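Endo-beta-1,4-mannanase (Alicyclobacillus acidocaldarius, PDB 4CD8) hydrolyses internal beta-1,4-mannosidic linkages of mannans as a family GH113 glycoside hydrolase with a TIM-barrel fold. Local coordinates at residues A264-M269 / R312-I317. Numbering follows the deposited sequence.
Sequences AMFAAM and RAFSAI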
loop_
_atom_site.group_PDB
_atom_site.type_symbol
_atom_site.label_atom_id
_atom_site.label_comp_id
_atom_site.label_asym_id
_atom_site.label_seq_id
_atom_site.Cartn_x
_atom_site.Cartn_y
_atom_site.Cartn_z
ATOM N N ALA A 264 -7.955 -5.580 -17.873
ATOM C CA ALA A 264 -9.127 -4.714 -17.688
ATOM C C ALA A 264 -8.763 -3.377 -17.060
ATOM O O ALA A 264 -9.281 -2.328 -17.461
ATOM C CB ALA A 264 -10.199 -5.405 -16.856
ATOM N N MET A 265 -7.886 -3.431 -16.068
ATOM C CA MET A 265 -7.421 -2.237 -15.403
ATOM C C MET A 265 -6.667 -1.328 -16.377
ATOM O O MET A 265 -7.008 -0.140 -16.493
ATOM C CB MET A 265 -6.539 -2.608 -14.217
ATOM C CG MET A 265 -5.880 -1.388 -13.614
ATOM S SD MET A 265 -4.873 -1.843 -12.223
ATOM C CE MET A 265 -3.424 -2.491 -13.033
ATOM N N PHE A 266 -5.670 -1.863 -17.073
ATOM C CA PHE A 266 -4.913 -1.059 -18.042
ATOM C C PHE A 266 -5.798 -0.541 -19.157
ATOM O O PHE A 266 -5.654 0.635 -19.551
ATOM C CB PHE A 266 -3.723 -1.819 -18.608
ATOM C CG PHE A 266 -2.641 -2.120 -17.582
ATOM C CD1 PHE A 266 -2.126 -1.126 -16.764
ATOM C CD2 PHE A 266 -2.134 -3.392 -17.452
ATOM C CE1 PHE A 266 -1.110 -1.407 -15.848
ATOM C CE2 PHE A 266 -1.134 -3.673 -16.547
ATOM C CZ PHE A 266 -0.627 -2.688 -15.735
ATOM N N ALA A 267 -6.768 -1.332 -19.616
ATOM C CA ALA A 267 -7.654 -0.852 -20.692
ATOM C C ALA A 267 -8.503 0.315 -20.221
ATOM O O ALA A 267 -8.784 1.257 -20.999
ATOM C CB ALA A 267 -8.561 -1.970 -21.206
ATOM N N ALA A 268 -8.921 0.255 -18.956
ATOM C CA ALA A 268 -9.814 1.276 -18.386
ATOM C C ALA A 268 -9.146 2.641 -18.081
ATOM O O ALA A 268 -9.776 3.692 -18.275
ATOM C CB ALA A 268 -10.498 0.733 -17.144
ATOM N N MET A 269 -7.889 2.632 -17.631
ATOM C CA MET A 269 -7.266 3.847 -17.105
ATOM C C MET A 269 -6.771 4.705 -18.249
ATOM O O MET A 269 -6.050 4.230 -19.093
ATOM C CB MET A 269 -6.096 3.518 -16.158
ATOM C CG MET A 269 -6.500 2.860 -14.844
ATOM S SD MET A 269 -7.819 3.714 -13.955
ATOM C CE MET A 269 -7.000 5.240 -13.465
ATOM N N ARG A 312 4.348 -5.134 -20.787
ATOM C CA ARG A 312 3.891 -4.450 -21.997
ATOM C C ARG A 312 3.365 -3.042 -21.666
ATOM O O ARG A 312 3.678 -2.061 -22.397
ATOM C CB ARG A 312 2.834 -5.297 -22.740
ATOM N N ALA A 313 2.590 -2.932 -20.559
ATOM C CA ALA A 313 2.065 -1.618 -20.169
ATOM C C ALA A 313 3.174 -0.680 -19.636
ATOM O O ALA A 313 3.301 0.483 -20.094
ATOM C CB ALA A 313 0.939 -1.773 -19.160
ATOM N N PHE A 314 4.016 -1.185 -18.730
ATOM C CA PHE A 314 5.018 -0.335 -18.043
ATOM C C PHE A 314 6.205 0.088 -18.905
ATOM O O PHE A 314 6.713 1.216 -18.740
ATOM C CB PHE A 314 5.548 -1.026 -16.775
ATOM C CG PHE A 314 4.606 -0.951 -15.587
ATOM C CD1 PHE A 314 3.280 -0.514 -15.715
ATOM C CD2 PHE A 314 5.025 -1.393 -14.337
ATOM C CE1 PHE A 314 2.429 -0.503 -14.620
ATOM C CE2 PHE A 314 4.168 -1.373 -13.248
ATOM C CZ PHE A 314 2.873 -0.929 -13.388
ATOM N N SER A 315 6.635 -0.762 -19.819
ATOM C CA SER A 315 7.818 -0.448 -20.622
ATOM C C SER A 315 7.466 0.667 -21.612
ATOM O O SER A 315 8.252 1.604 -21.870
ATOM C CB SER A 315 8.293 -1.707 -21.338
ATOM O OG SER A 315 8.337 -2.798 -20.425
ATOM N N ALA A 316 6.251 0.548 -22.139
ATOM C CA ALA A 316 5.650 1.544 -23.023
ATOM C C ALA A 316 5.308 2.891 -22.299
ATOM O O ALA A 316 5.435 4.003 -22.896
ATOM C CB ALA A 316 4.415 0.903 -23.643
ATOM N N ILE A 317 4.882 2.803 -21.041
ATOM C CA ILE A 317 4.644 4.023 -20.204
ATOM C C ILE A 317 5.951 4.846 -20.108
ATOM O O ILE A 317 5.948 6.097 -20.295
ATOM C CB ILE A 317 4.072 3.716 -18.786
#
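F266 and A313 join two outer helices of the TIM barrel, 255-268 and 305-317, in a small, wholly apolar contact near their C-terminal ends, with F314 as a third participant. The two backbones come closest at this pair, with F266 CA and A313 CA 7.3 Å apart. The methyl of A313 sits over the middle of the F266 ring as a CH-pi contact: A313 CB lies 3.6 Å from the ring centroid and only 2° off the ring normal, so all six ring carbons are nearly equidistant from it. M265 CE covers the opposite face, 3.8 Å above the plane and shifted toward the rim, so that the ring is held between two methyl groups. F266 CG lies anti to its own carbonyl carbon (chi1 -66°), which carries the ring across to helix 305-317. There F314 CE1 meets F266 CE1 at 3.9 Å, the two ring planes inclined at 76°. Replacing F266 with an alanine would probably leave the A313 methyl without its aromatic face and open a gap between the helices beside F314. The contact closes over the barrel wall: F266 also packs edge-to-face with Y278 and F314 reaches L280, both on strand 275-283, while M265 and M269 extend the apolar layer toward strand 227-232 and W209 of helix 209-223.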